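Local atomic coordinates of LanC-like protein GCR2 (Arabidopsis thaliana, PDB entry 3T33), a protein that binds zinc as a member of the lanthionine cyclase-like family and may play a role in abscisic acid signalling. Residues D35-L40 with L367-K372; N79-V84 with L388-G393; L284-H289 with I332-S337; K328-C333 with G377-G382; G338-F343 with K360-F365. All coordinates share one frame; numbering follows the deposited sequence.

Contact 1 of 5, residues D35-L40 with L367-K372; sequences DSLTKL and LDKSEK
S36 and D368 make the polar link between the two helices: the hydroxyl OG of S36 donates to OD1 of D368 at 2.6 Å and meets the syn lone pair, on the side of OD2. D368 reaches across because CG stands anti to its backbone N (chi1 -165°). K369 lies alongside the same carboxylate in a long salt bridge, NZ to OD2 at 3.9 Å. Within 35-40, D35 fills the N-cap position; its OD1 takes the N-H of T38 at 2.6 Å in a nearly straight bond (165°), while T38 OG1 donates to the same atom from above the carboxylate plane. Apolar packing continues beyond the carboxylate. CD1 of L40 touches CB of D368 at 3.8 Å and CD2 of L367 at 4.0 Å, the two leucines crossing at about a right angle. L37 leans on the acidic side chain, its CB 3.6 Å from OD2 of D368. Both L37 and L40 also rest on S364, one turn earlier on helix 353-375, and L367 continues onto L52 and Y55 of helix 45-69. The result is a short, N-capped helix docked at 142° to segment 367-372, roughly antiparallel, on the outside of an all-helical fold.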
# COMPACT_ATOMS: atom_id res chain seq x y z
N ASP A 35 1.27 -0.50 -31.20
CA ASP A 35 0.21 0.43 -30.82
C ASP A 35 0.74 1.52 -29.88
O ASP A 35 1.95 1.75 -29.82
CB ASP A 35 -0.96 -0.31 -30.17
CG ASP A 35 -0.52 -1.16 -28.99
OD1 ASP A 35 0.54 -0.87 -28.41
OD2 ASP A 35 -1.24 -2.12 -28.65
N SER A 36 -0.15 2.19 -29.14
CA SER A 36 0.29 3.23 -28.22
C SER A 36 0.84 2.61 -26.93
O SER A 36 1.84 3.04 -26.40
CB SER A 36 -0.85 4.22 -27.96
OG SER A 36 -1.97 3.53 -27.44
N LEU A 37 0.20 1.54 -26.47
CA LEU A 37 0.66 0.75 -25.36
C LEU A 37 2.10 0.17 -25.52
O LEU A 37 2.93 0.31 -24.61
CB LEU A 37 -0.34 -0.36 -25.09
CG LEU A 37 -0.39 -1.02 -23.69
CD1 LEU A 37 0.00 -2.44 -23.67
CD2 LEU A 37 0.30 -0.21 -22.52
N THR A 38 2.39 -0.45 -26.68
CA THR A 38 3.69 -1.08 -26.87
C THR A 38 4.73 0.00 -26.95
O THR A 38 5.84 -0.20 -26.53
CB THR A 38 3.75 -1.97 -28.17
OG1 THR A 38 3.22 -1.21 -29.26
CG2 THR A 38 2.91 -3.25 -28.01
N LYS A 39 4.38 1.15 -27.51
CA LYS A 39 5.35 2.23 -27.61
C LYS A 39 5.72 2.74 -26.20
O LYS A 39 6.90 2.93 -25.92
CB LYS A 39 4.82 3.35 -28.52
CG LYS A 39 4.66 2.80 -29.98
CD LYS A 39 4.33 3.90 -31.02
CE LYS A 39 4.18 3.32 -32.45
NZ LYS A 39 4.67 4.27 -33.53
N LEU A 40 4.73 2.91 -25.33
CA LEU A 40 5.00 3.21 -23.92
C LEU A 40 5.98 2.19 -23.31
O LEU A 40 6.96 2.55 -22.66
CB LEU A 40 3.69 3.20 -23.11
CG LEU A 40 2.72 4.35 -23.30
CD1 LEU A 40 1.39 4.12 -22.56
CD2 LEU A 40 3.42 5.51 -22.69
N LEU A 367 -2.18 3.98 -17.78
CA LEU A 367 -2.19 5.25 -18.51
C LEU A 367 -2.84 5.15 -19.89
O LEU A 367 -3.59 6.05 -20.34
CB LEU A 367 -0.79 5.78 -18.65
CG LEU A 367 -0.55 7.19 -19.23
CD1 LEU A 367 0.68 7.71 -18.57
CD2 LEU A 367 -0.30 7.18 -20.72
N ASP A 368 -2.59 4.04 -20.58
CA ASP A 368 -3.05 3.92 -21.97
C ASP A 368 -4.57 3.66 -22.05
O ASP A 368 -5.27 4.20 -22.92
CB ASP A 368 -2.22 2.84 -22.71
CG ASP A 368 -2.39 2.89 -24.26
OD1 ASP A 368 -1.89 3.85 -24.91
OD2 ASP A 368 -3.01 1.97 -24.81
N LYS A 369 -5.08 2.88 -21.10
CA LYS A 369 -6.39 2.28 -21.24
C LYS A 369 -7.43 2.73 -20.23
O LYS A 369 -8.64 2.58 -20.50
CB LYS A 369 -6.31 0.73 -21.14
CG LYS A 369 -5.30 0.01 -22.07
CD LYS A 369 -5.71 0.01 -23.53
CE LYS A 369 -4.58 -0.51 -24.43
NZ LYS A 369 -5.19 -1.12 -25.64
N SER A 370 -6.99 3.24 -19.06
CA SER A 370 -7.91 3.33 -17.91
C SER A 370 -9.11 4.27 -18.11
O SER A 370 -10.23 3.89 -17.83
CB SER A 370 -7.22 3.58 -16.55
OG SER A 370 -6.60 4.84 -16.47
N GLU A 371 -8.87 5.46 -18.62
CA GLU A 371 -9.94 6.42 -18.84
C GLU A 371 -11.04 5.81 -19.74
O GLU A 371 -12.23 5.83 -19.39
CB GLU A 371 -9.35 7.69 -19.44
CG GLU A 371 -10.30 8.88 -19.57
CD GLU A 371 -9.54 10.16 -19.92
OE1 GLU A 371 -8.28 10.11 -19.97
OE2 GLU A 371 -10.20 11.21 -20.14
N LYS A 372 -10.62 5.20 -20.87
CA LYS A 372 -11.56 4.60 -21.76
C LYS A 372 -12.27 3.43 -21.07
O LYS A 372 -13.49 3.27 -21.21
CB LYS A 372 -10.86 4.15 -23.04
CG LYS A 372 -11.63 4.51 -24.32
CD LYS A 372 -11.46 3.43 -25.42
CE LYS A 372 -11.61 4.03 -26.85
NZ LYS A 372 -12.77 5.00 -27.03

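Contact 2 of 5, residues N79-V84 with L388-G393; sequences NLYTGV and LFEGIG
F389 N donates to Y81 O at 3.0 Å (151°), tying a turn to the loop that leads into helix 392-402; the CA atoms of this pair come within 5.0 Å. A bridging water adds a second backbone link: it gives its protons to the carbonyl oxygens of L80 and G83 and accepts the N-H of L388 at 2.7 Å. The turn 79-84 is shaped by an Asx motif, in which OD1 of N79 accepts from the N-H groups of both T82 and G83. Among the side chains, the Y81 ring carries CB of F389 over one face, a CH-pi contact 3.7 Å from the ring centroid. The two ring planes are inclined by only 23°, but their centroids are offset so far that little stacking results. At the edge of the tyrosine, CE1 is 3.8 Å from OE2 of E390, with ring and carboxylate planes steeply inclined. The glutamate's other oxygen, OE1, is held by R384 N and lies 3.6 Å from CG2 of T82; T82 OG1 itself bonds to D77. L80 CD2 touches F389 CE1 at 3.8 Å, and L80 CG packs on L388 CD1. A face-covered, edge-flanked ring and a backbone pinned by direct and water-mediated bonds are consistent with a well-defined orientation for Y81, whose side chain reaches C333 and comes within about 4 Å of the zinc ion.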
# COMPACT_ATOMS: atom_id res chain seq x y z
N ASN A 79 -11.01 10.15 6.60
CA ASN A 79 -9.93 9.18 6.65
C ASN A 79 -9.08 9.03 5.40
O ASN A 79 -9.37 9.62 4.39
CB ASN A 79 -10.40 7.85 7.22
CG ASN A 79 -11.07 6.98 6.21
OD1 ASN A 79 -11.11 7.28 5.06
ND2 ASN A 79 -11.62 5.89 6.67
N LEU A 80 -8.01 8.25 5.50
CA LEU A 80 -7.06 8.14 4.37
C LEU A 80 -7.67 7.36 3.23
O LEU A 80 -7.47 7.68 2.04
CB LEU A 80 -5.75 7.50 4.83
CG LEU A 80 -4.59 7.52 3.85
CD1 LEU A 80 -3.89 8.88 3.81
CD2 LEU A 80 -3.58 6.36 4.15
N TYR A 81 -8.44 6.35 3.64
CA TYR A 81 -8.93 5.25 2.82
C TYR A 81 -9.89 5.74 1.77
O TYR A 81 -9.69 5.46 0.56
CB TYR A 81 -9.67 4.22 3.70
CG TYR A 81 -10.03 2.98 2.95
CD1 TYR A 81 -11.25 2.86 2.33
CD2 TYR A 81 -9.11 1.94 2.81
CE1 TYR A 81 -11.54 1.75 1.60
CE2 TYR A 81 -9.39 0.85 2.10
CZ TYR A 81 -10.59 0.76 1.49
OH TYR A 81 -10.86 -0.37 0.80
N THR A 82 -10.92 6.49 2.19
CA THR A 82 -11.84 7.09 1.23
C THR A 82 -12.04 8.61 1.41
O THR A 82 -12.61 9.26 0.56
CB THR A 82 -13.22 6.36 1.19
OG1 THR A 82 -13.74 6.16 2.52
CG2 THR A 82 -13.08 5.03 0.52
N GLY A 83 -11.56 9.17 2.50
CA GLY A 83 -11.88 10.56 2.78
C GLY A 83 -10.79 11.53 2.38
O GLY A 83 -9.90 11.22 1.51
N VAL A 84 -10.79 12.67 3.04
CA VAL A 84 -10.05 13.79 2.56
C VAL A 84 -8.56 13.68 2.90
O VAL A 84 -7.72 14.27 2.25
CB VAL A 84 -10.71 15.12 3.03
CG1 VAL A 84 -9.77 16.30 2.81
CG2 VAL A 84 -12.03 15.31 2.29
N LEU A 388 -8.08 7.84 -2.27
CA LEU A 388 -6.81 7.22 -2.30
C LEU A 388 -6.94 5.69 -2.50
O LEU A 388 -6.30 5.14 -3.41
CB LEU A 388 -6.09 7.54 -1.01
CG LEU A 388 -4.57 7.82 -1.04
CD1 LEU A 388 -3.82 7.00 0.01
CD2 LEU A 388 -3.89 7.70 -2.43
N PHE A 389 -7.75 4.99 -1.69
CA PHE A 389 -7.77 3.52 -1.75
C PHE A 389 -8.68 2.86 -2.78
O PHE A 389 -8.53 1.69 -3.07
CB PHE A 389 -7.89 2.87 -0.38
CG PHE A 389 -6.56 2.77 0.37
CD1 PHE A 389 -5.90 3.91 0.82
CD2 PHE A 389 -5.97 1.52 0.62
CE1 PHE A 389 -4.65 3.82 1.47
CE2 PHE A 389 -4.75 1.41 1.30
CZ PHE A 389 -4.06 2.58 1.71
N GLU A 390 -9.56 3.62 -3.41
CA GLU A 390 -10.53 3.02 -4.31
C GLU A 390 -10.51 3.70 -5.64
O GLU A 390 -10.72 3.05 -6.68
CB GLU A 390 -11.94 3.16 -3.76
CG GLU A 390 -12.25 2.21 -2.61
CD GLU A 390 -13.68 2.37 -2.03
OE1 GLU A 390 -14.39 3.38 -2.37
OE2 GLU A 390 -14.08 1.48 -1.22
N GLY A 391 -10.32 5.01 -5.61
CA GLY A 391 -10.40 5.80 -6.85
C GLY A 391 -9.06 6.19 -7.47
O GLY A 391 -8.02 5.52 -7.24
N ILE A 392 -9.08 7.27 -8.24
CA ILE A 392 -7.95 7.60 -9.07
C ILE A 392 -6.90 8.31 -8.25
O ILE A 392 -5.78 8.50 -8.72
CB ILE A 392 -8.32 8.44 -10.34
CG1 ILE A 392 -8.94 9.81 -9.99
CG2 ILE A 392 -9.23 7.69 -11.21
CD1 ILE A 392 -9.21 10.70 -11.18
N GLY A 393 -7.27 8.77 -7.07
CA GLY A 393 -6.26 9.30 -6.11
C GLY A 393 -5.07 8.33 -6.00
O GLY A 393 -3.92 8.76 -5.98
O HOH W 1 -9.01 8.73 0.15

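Contact 3 of 5, residues L284-H289 with I332-S337. With ZN (zinc ion), chain B.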
# COMPACT_ATOMS: atom_id res chain seq x y z
N LEU A 284 -9.84 -14.03 -5.26
CA LEU A 284 -9.32 -12.68 -5.01
C LEU A 284 -7.79 -12.52 -5.14
O LEU A 284 -7.02 -13.24 -4.50
CB LEU A 284 -9.82 -12.15 -3.64
CG LEU A 284 -11.36 -12.10 -3.50
CD1 LEU A 284 -11.79 -11.57 -2.16
CD2 LEU A 284 -12.12 -11.37 -4.66
N VAL A 285 -7.37 -11.57 -5.97
CA VAL A 285 -5.92 -11.27 -6.16
C VAL A 285 -5.75 -9.77 -5.90
O VAL A 285 -5.65 -8.98 -6.84
CB VAL A 285 -5.45 -11.67 -7.58
CG1 VAL A 285 -3.93 -11.42 -7.77
CG2 VAL A 285 -5.79 -13.14 -7.86
N HIS A 286 -5.81 -9.37 -4.63
CA HIS A 286 -5.91 -7.94 -4.26
C HIS A 286 -4.84 -7.71 -3.25
O HIS A 286 -4.34 -8.67 -2.64
CB HIS A 286 -7.20 -7.63 -3.46
CG HIS A 286 -8.49 -7.88 -4.18
ND1 HIS A 286 -8.58 -8.11 -5.54
CD2 HIS A 286 -9.77 -7.86 -3.72
CE1 HIS A 286 -9.86 -8.25 -5.88
NE2 HIS A 286 -10.60 -8.06 -4.80
N TRP A 287 -4.48 -6.44 -3.05
CA TRP A 287 -3.75 -6.04 -1.87
C TRP A 287 -4.59 -6.53 -0.68
O TRP A 287 -4.06 -7.09 0.24
CB TRP A 287 -3.69 -4.52 -1.76
CG TRP A 287 -3.07 -4.13 -0.48
CD1 TRP A 287 -1.78 -4.33 -0.12
CD2 TRP A 287 -3.72 -3.52 0.64
NE1 TRP A 287 -1.57 -3.85 1.15
CE2 TRP A 287 -2.75 -3.37 1.65
CE3 TRP A 287 -5.04 -3.12 0.90
CZ2 TRP A 287 -3.04 -2.81 2.92
CZ3 TRP A 287 -5.32 -2.54 2.15
CH2 TRP A 287 -4.33 -2.39 3.13
N CYS A 288 -5.89 -6.22 -0.66
CA CYS A 288 -6.66 -6.46 0.58
C CYS A 288 -6.74 -7.95 0.87
O CYS A 288 -6.47 -8.35 1.99
CB CYS A 288 -7.99 -5.70 0.63
SG CYS A 288 -9.05 -6.04 -0.70
N HIS A 289 -7.00 -8.76 -0.15
CA HIS A 289 -7.02 -10.23 0.00
C HIS A 289 -6.30 -10.89 -1.17
O HIS A 289 -6.53 -10.54 -2.34
CB HIS A 289 -8.47 -10.76 -0.02
CG HIS A 289 -9.38 -10.09 0.98
ND1 HIS A 289 -9.31 -10.33 2.34
CD2 HIS A 289 -10.40 -9.20 0.80
CE1 HIS A 289 -10.23 -9.60 2.95
NE2 HIS A 289 -10.91 -8.91 2.04
N ILE A 332 -6.02 1.15 -5.45
CA ILE A 332 -4.97 0.70 -4.61
C ILE A 332 -5.35 -0.56 -3.81
O ILE A 332 -4.61 -1.56 -3.86
CB ILE A 332 -4.54 1.83 -3.66
CG1 ILE A 332 -3.72 2.90 -4.41
CG2 ILE A 332 -3.77 1.31 -2.45
CD1 ILE A 332 -2.32 2.49 -4.82
N CYS A 333 -6.46 -0.50 -3.09
CA CYS A 333 -6.92 -1.64 -2.30
C CYS A 333 -6.96 -2.91 -3.13
O CYS A 333 -6.21 -3.85 -2.89
CB CYS A 333 -8.30 -1.35 -1.70
SG CYS A 333 -8.59 -2.13 -0.09
N HIS A 334 -7.85 -2.94 -4.12
CA HIS A 334 -8.00 -4.10 -4.99
C HIS A 334 -8.09 -3.68 -6.45
O HIS A 334 -9.17 -3.72 -7.05
CB HIS A 334 -9.23 -4.91 -4.59
CG HIS A 334 -10.34 -4.09 -4.01
ND1 HIS A 334 -10.47 -3.86 -2.66
CD2 HIS A 334 -11.37 -3.44 -4.61
CE1 HIS A 334 -11.54 -3.11 -2.44
NE2 HIS A 334 -12.10 -2.83 -3.61
N GLY A 335 -6.96 -3.29 -7.02
CA GLY A 335 -6.91 -2.86 -8.41
C GLY A 335 -5.51 -2.91 -8.99
O GLY A 335 -4.61 -3.50 -8.40
N ILE A 336 -5.34 -2.29 -10.15
CA ILE A 336 -4.04 -2.27 -10.81
C ILE A 336 -3.05 -1.31 -10.15
O ILE A 336 -1.94 -1.71 -9.84
CB ILE A 336 -4.19 -1.99 -12.32
CG1 ILE A 336 -5.12 -3.06 -12.91
CG2 ILE A 336 -2.81 -1.99 -13.00
CD1 ILE A 336 -5.57 -2.83 -14.39
N SER A 337 -3.42 -0.07 -9.82
CA SER A 337 -2.44 0.81 -9.16
C SER A 337 -1.81 0.08 -7.95
O SER A 337 -0.61 0.19 -7.70
CB SER A 337 -3.05 2.17 -8.75
OG SER A 337 -3.76 2.82 -9.81
ZN ZN B . -9.72 -3.94 -0.94
O HOH W 2 -4.70 -4.14 -4.94
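C288 from one loop and C333 with H334 from another meet at a zinc ion, the metal site of the lanthionine cyclase-like helical fold; the loops precede helices 291-305 and 336-350 and join here near the centre of the chain. SG of C288 binds at 2.2 Å, SG of C333 at 2.3 Å and ND1 of H334 at 1.9 Å, and a fourth ligand atom comes from outside the two segments. C288 aims its sulfur at the metal with SG between the backbone N and the carbonyl carbon (chi1 56°). That sulfur lies at the edge of the H334 imidazole, 3.3 Å from ND1, as expected for two ligands sharing one metal. A water accepts from the backbone N of W287 and from that of G335, the N-cap residue of helix 336-350, and donates to C333 O. It thereby links the two loops where their backbones run close. W287 belongs to the second shell, its indole held by a stack with F410 and an edge-to-face contact with Y413. Its six-membered ring turns an edge, not a face, to the C333 ligand: CE3 is 3.8 Å from SG, with the sulfur 85° off the ring normal.

Contact 4 of 5, residues K328-C333 with G377-G382; sequences KRVGIC and GQMHGG. With ZN (zinc ion), chain B.
R329 and H380 cross obliquely, their guanidinium and imidazole planes 52° apart, and they touch through stems rather than flat ends: CG of the arginine lies 4.1 Å from CB of the histidine. No stack forms between the two groups; the imidazole ring is turned off from 328-333, and the arginine side chain runs to H334 of the zinc site. Behind them the backbones form a single parallel beta bridge. H380 N donates to K328 O at 2.8 Å in an almost straight bond (168°), and V330 N donates to H380 O at 3.2 Å. K328 O also receives the CA-H of M379 at 3.2 Å, while the carbon chain of K328 passes over Q378 O. The other side of the bridge is apolar. M379 leaves the backbone extended, with CG anti to the backbone N (chi1 -179°), which carries SD to 3.8 Å from CB of V330; the side chains cross at about a right angle. V330 CG1 rests against G381 O. This isolated bridge lies in a fold without strands, joining the loop before helix 336-350 to the one after helix 353-375. M379 packs on I336 of the former helix and on F365 and L373 of the latter, and V330 packs on L366.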
# COMPACT_ATOMS: atom_id res chain seq x y z
N LYS A 328 -9.91 -5.70 -13.13
CA LYS A 328 -10.82 -4.76 -13.80
C LYS A 328 -11.25 -3.59 -12.90
O LYS A 328 -12.37 -3.10 -13.00
CB LYS A 328 -12.05 -5.49 -14.33
CG LYS A 328 -11.73 -6.64 -15.28
CD LYS A 328 -12.93 -7.00 -16.13
CE LYS A 328 -12.88 -8.46 -16.56
NZ LYS A 328 -13.25 -8.63 -17.99
N ARG A 329 -10.35 -3.16 -12.02
CA ARG A 329 -10.56 -2.04 -11.11
C ARG A 329 -9.26 -1.26 -11.05
O ARG A 329 -8.17 -1.85 -11.14
CB ARG A 329 -10.83 -2.58 -9.75
CG ARG A 329 -11.86 -3.65 -9.80
CD ARG A 329 -12.00 -4.30 -8.52
NE ARG A 329 -13.11 -5.22 -8.61
CZ ARG A 329 -13.64 -5.84 -7.57
NH1 ARG A 329 -13.12 -5.62 -6.37
NH2 ARG A 329 -14.65 -6.68 -7.75
N VAL A 330 -9.39 0.05 -10.86
CA VAL A 330 -8.31 0.97 -11.10
C VAL A 330 -7.37 1.10 -9.88
O VAL A 330 -6.19 1.41 -10.05
CB VAL A 330 -8.92 2.36 -11.42
CG1 VAL A 330 -9.51 3.01 -10.12
CG2 VAL A 330 -7.89 3.35 -12.15
N GLY A 331 -7.88 0.82 -8.67
CA GLY A 331 -7.36 1.40 -7.44
C GLY A 331 -6.25 0.70 -6.68
O GLY A 331 -5.63 -0.20 -7.18
N ILE A 332 -6.02 1.15 -5.45
CA ILE A 332 -4.97 0.70 -4.61
C ILE A 332 -5.35 -0.56 -3.81
O ILE A 332 -4.61 -1.56 -3.86
CB ILE A 332 -4.54 1.83 -3.66
CG1 ILE A 332 -3.72 2.90 -4.41
CG2 ILE A 332 -3.77 1.31 -2.45
CD1 ILE A 332 -2.32 2.49 -4.82
N CYS A 333 -6.46 -0.50 -3.09
CA CYS A 333 -6.92 -1.64 -2.30
C CYS A 333 -6.96 -2.91 -3.13
O CYS A 333 -6.21 -3.85 -2.89
CB CYS A 333 -8.30 -1.35 -1.70
SG CYS A 333 -8.59 -2.13 -0.09
N GLY A 377 -17.45 1.34 -18.44
CA GLY A 377 -17.81 0.33 -17.44
C GLY A 377 -17.14 -1.04 -17.51
O GLY A 377 -17.60 -1.97 -16.84
N GLN A 378 -16.06 -1.19 -18.30
CA GLN A 378 -15.25 -2.43 -18.26
C GLN A 378 -14.22 -2.41 -17.12
O GLN A 378 -13.71 -3.44 -16.73
CB GLN A 378 -14.51 -2.71 -19.58
CG GLN A 378 -15.08 -2.11 -20.85
CD GLN A 378 -14.26 -2.50 -22.07
OE1 GLN A 378 -13.70 -3.62 -22.12
NE2 GLN A 378 -14.16 -1.60 -23.05
N MET A 379 -13.89 -1.23 -16.62
CA MET A 379 -13.08 -1.07 -15.41
C MET A 379 -13.89 -0.27 -14.37
O MET A 379 -14.47 0.78 -14.66
CB MET A 379 -11.72 -0.39 -15.70
CG MET A 379 -10.80 -0.21 -14.44
SD MET A 379 -9.15 0.53 -14.79
CE MET A 379 -8.34 -0.84 -15.59
N HIS A 380 -13.93 -0.81 -13.17
CA HIS A 380 -14.63 -0.20 -12.11
C HIS A 380 -13.72 0.93 -11.57
O HIS A 380 -12.52 0.73 -11.36
CB HIS A 380 -14.91 -1.26 -11.07
CG HIS A 380 -15.74 -0.77 -9.95
ND1 HIS A 380 -15.19 -0.26 -8.79
CD2 HIS A 380 -17.08 -0.65 -9.81
CE1 HIS A 380 -16.16 0.11 -7.97
NE2 HIS A 380 -17.32 -0.09 -8.58
N GLY A 381 -14.27 2.12 -11.40
CA GLY A 381 -13.44 3.25 -11.00
C GLY A 381 -13.38 3.54 -9.50
O GLY A 381 -12.94 4.62 -9.11
N GLY A 382 -13.80 2.60 -8.67
CA GLY A 382 -14.00 2.85 -7.21
C GLY A 382 -15.39 3.42 -6.82
O GLY A 382 -15.99 4.22 -7.57
ZN ZN B . -9.72 -3.94 -0.94

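Contact 5 of 5, residues G338-F343 with K360-F365; sequences GNTYVF and KAFASF
F343 drives its edge into the face of F362, a T-shaped pair with planes at 87° and centroids 4.9 Å apart. CE2 of F343 sits over the centre of the F362 ring, only 3.7 Å from CZ. The chi1 of F362 is off a staggered value (-91°), and together with chi2 it presents the ring face to F343. F343 has CG anti to the carbonyl carbon, beside its own backbone N, from where the ring extends toward helix 353-375. Two residues of helix 336-350 line the rim of F362: OG1 of T340, which is 3.4 Å from CB of F362 and bonds to I336 O, and CB of N339, 4.1 Å from CE2 of F362. Segments 338-343 and 360-365 run near-antiparallel (158°), with M398 of helix 392-402 against T340 and A363, L326 against F362, and helix 36-42 over S364.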
# COMPACT_ATOMS: atom_id res chain seq x y z
N GLY A 338 -2.62 -0.69 -7.22
CA GLY A 338 -2.14 -1.31 -5.98
C GLY A 338 -1.30 -2.52 -6.30
O GLY A 338 -0.23 -2.70 -5.70
N ASN A 339 -1.75 -3.35 -7.26
CA ASN A 339 -0.92 -4.50 -7.67
C ASN A 339 0.46 -4.13 -8.33
O ASN A 339 1.43 -4.87 -8.19
CB ASN A 339 -1.73 -5.46 -8.51
CG ASN A 339 -2.91 -6.04 -7.73
OD1 ASN A 339 -3.71 -6.75 -8.26
ND2 ASN A 339 -3.03 -5.70 -6.49
N THR A 340 0.56 -2.95 -8.93
CA THR A 340 1.84 -2.46 -9.40
C THR A 340 2.94 -2.53 -8.34
O THR A 340 4.09 -2.88 -8.66
CB THR A 340 1.68 -0.98 -9.88
OG1 THR A 340 0.76 -1.01 -10.95
CG2 THR A 340 2.99 -0.42 -10.40
N TYR A 341 2.59 -2.22 -7.10
CA TYR A 341 3.56 -2.19 -5.99
C TYR A 341 4.15 -3.53 -5.74
O TYR A 341 5.29 -3.66 -5.23
CB TYR A 341 2.92 -1.65 -4.69
CG TYR A 341 2.88 -0.11 -4.63
CD1 TYR A 341 4.01 0.63 -4.28
CD2 TYR A 341 1.73 0.59 -4.97
CE1 TYR A 341 3.97 2.04 -4.26
CE2 TYR A 341 1.70 2.00 -4.97
CZ TYR A 341 2.79 2.71 -4.58
OH TYR A 341 2.75 4.10 -4.54
N VAL A 342 3.42 -4.58 -6.09
CA VAL A 342 4.09 -5.89 -6.00
C VAL A 342 5.39 -5.91 -6.82
O VAL A 342 6.46 -6.29 -6.30
CB VAL A 342 3.15 -7.05 -6.46
CG1 VAL A 342 3.90 -8.33 -6.42
CG2 VAL A 342 1.97 -7.17 -5.51
N PHE A 343 5.33 -5.47 -8.07
CA PHE A 343 6.55 -5.46 -8.90
C PHE A 343 7.62 -4.53 -8.43
O PHE A 343 8.78 -4.89 -8.39
CB PHE A 343 6.17 -5.27 -10.37
CG PHE A 343 5.05 -6.18 -10.78
CD1 PHE A 343 5.16 -7.55 -10.55
CD2 PHE A 343 3.88 -5.68 -11.34
CE1 PHE A 343 4.15 -8.42 -10.94
CE2 PHE A 343 2.87 -6.52 -11.74
CZ PHE A 343 2.97 -7.90 -11.51
N LYS A 360 6.29 -1.20 -14.77
CA LYS A 360 6.12 -0.31 -15.91
C LYS A 360 4.97 -0.75 -16.82
O LYS A 360 4.17 0.07 -17.30
CB LYS A 360 7.48 -0.18 -16.65
CG LYS A 360 7.51 0.37 -18.01
CD LYS A 360 8.99 0.43 -18.51
CE LYS A 360 9.12 1.29 -19.79
NZ LYS A 360 10.40 0.97 -20.47
N ALA A 361 4.83 -2.04 -17.04
CA ALA A 361 3.74 -2.54 -17.88
C ALA A 361 2.38 -2.27 -17.21
O ALA A 361 1.44 -1.87 -17.87
CB ALA A 361 3.89 -4.04 -18.15
N PHE A 362 2.29 -2.46 -15.89
CA PHE A 362 0.96 -2.24 -15.28
C PHE A 362 0.65 -0.74 -15.31
O PHE A 362 -0.44 -0.35 -15.61
CB PHE A 362 0.91 -2.77 -13.86
CG PHE A 362 0.45 -4.20 -13.74
CD1 PHE A 362 0.76 -5.14 -14.71
CD2 PHE A 362 -0.30 -4.61 -12.61
CE1 PHE A 362 0.34 -6.47 -14.59
CE2 PHE A 362 -0.71 -5.92 -12.46
CZ PHE A 362 -0.38 -6.88 -13.46
N ALA A 363 1.63 0.09 -15.05
CA ALA A 363 1.43 1.52 -15.12
C ALA A 363 1.09 2.00 -16.53
O ALA A 363 0.23 2.88 -16.70
CB ALA A 363 2.63 2.25 -14.59
N SER A 364 1.80 1.45 -17.53
CA SER A 364 1.45 1.76 -18.93
C SER A 364 0.09 1.34 -19.29
O SER A 364 -0.63 2.11 -19.94
CB SER A 364 2.44 1.13 -19.89
OG SER A 364 3.73 1.52 -19.47
N PHE A 365 -0.33 0.14 -18.84
CA PHE A 365 -1.70 -0.30 -19.08
C PHE A 365 -2.70 0.73 -18.58
O PHE A 365 -3.58 1.20 -19.33
CB PHE A 365 -1.98 -1.64 -18.41
CG PHE A 365 -3.42 -2.14 -18.62
CD1 PHE A 365 -4.43 -1.83 -17.71
CD2 PHE A 365 -3.74 -2.92 -19.73
CE1 PHE A 365 -5.77 -2.27 -17.94
CE2 PHE A 365 -5.06 -3.37 -19.95
CZ PHE A 365 -6.07 -3.04 -19.06

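In the fold
From the N terminus, contact 1 opens at 35-40 and closes the longest loop, at 367-372 on helix 353-375. Contact 2 opens at 79-84 and closes beyond it, at 388-393, so the two cross. Contacts 3, 4 and 5 nest inside contact 2; contacts 3 and 5 nest inside contact 1 as well. Contact 3 joins 284-289 to 332-337; contact 4 shares I332 and C333 with it and ends at 377-382, past contact 1, which it therefore crosses. Contact 5, between successive helices, nests inside contact 4 and follows contact 3 in series. Contacts 2, 3 and 4 converge on C333 at the zinc site, where F389 bonds its backbone; contacts 1 and 5 share helix 353-375.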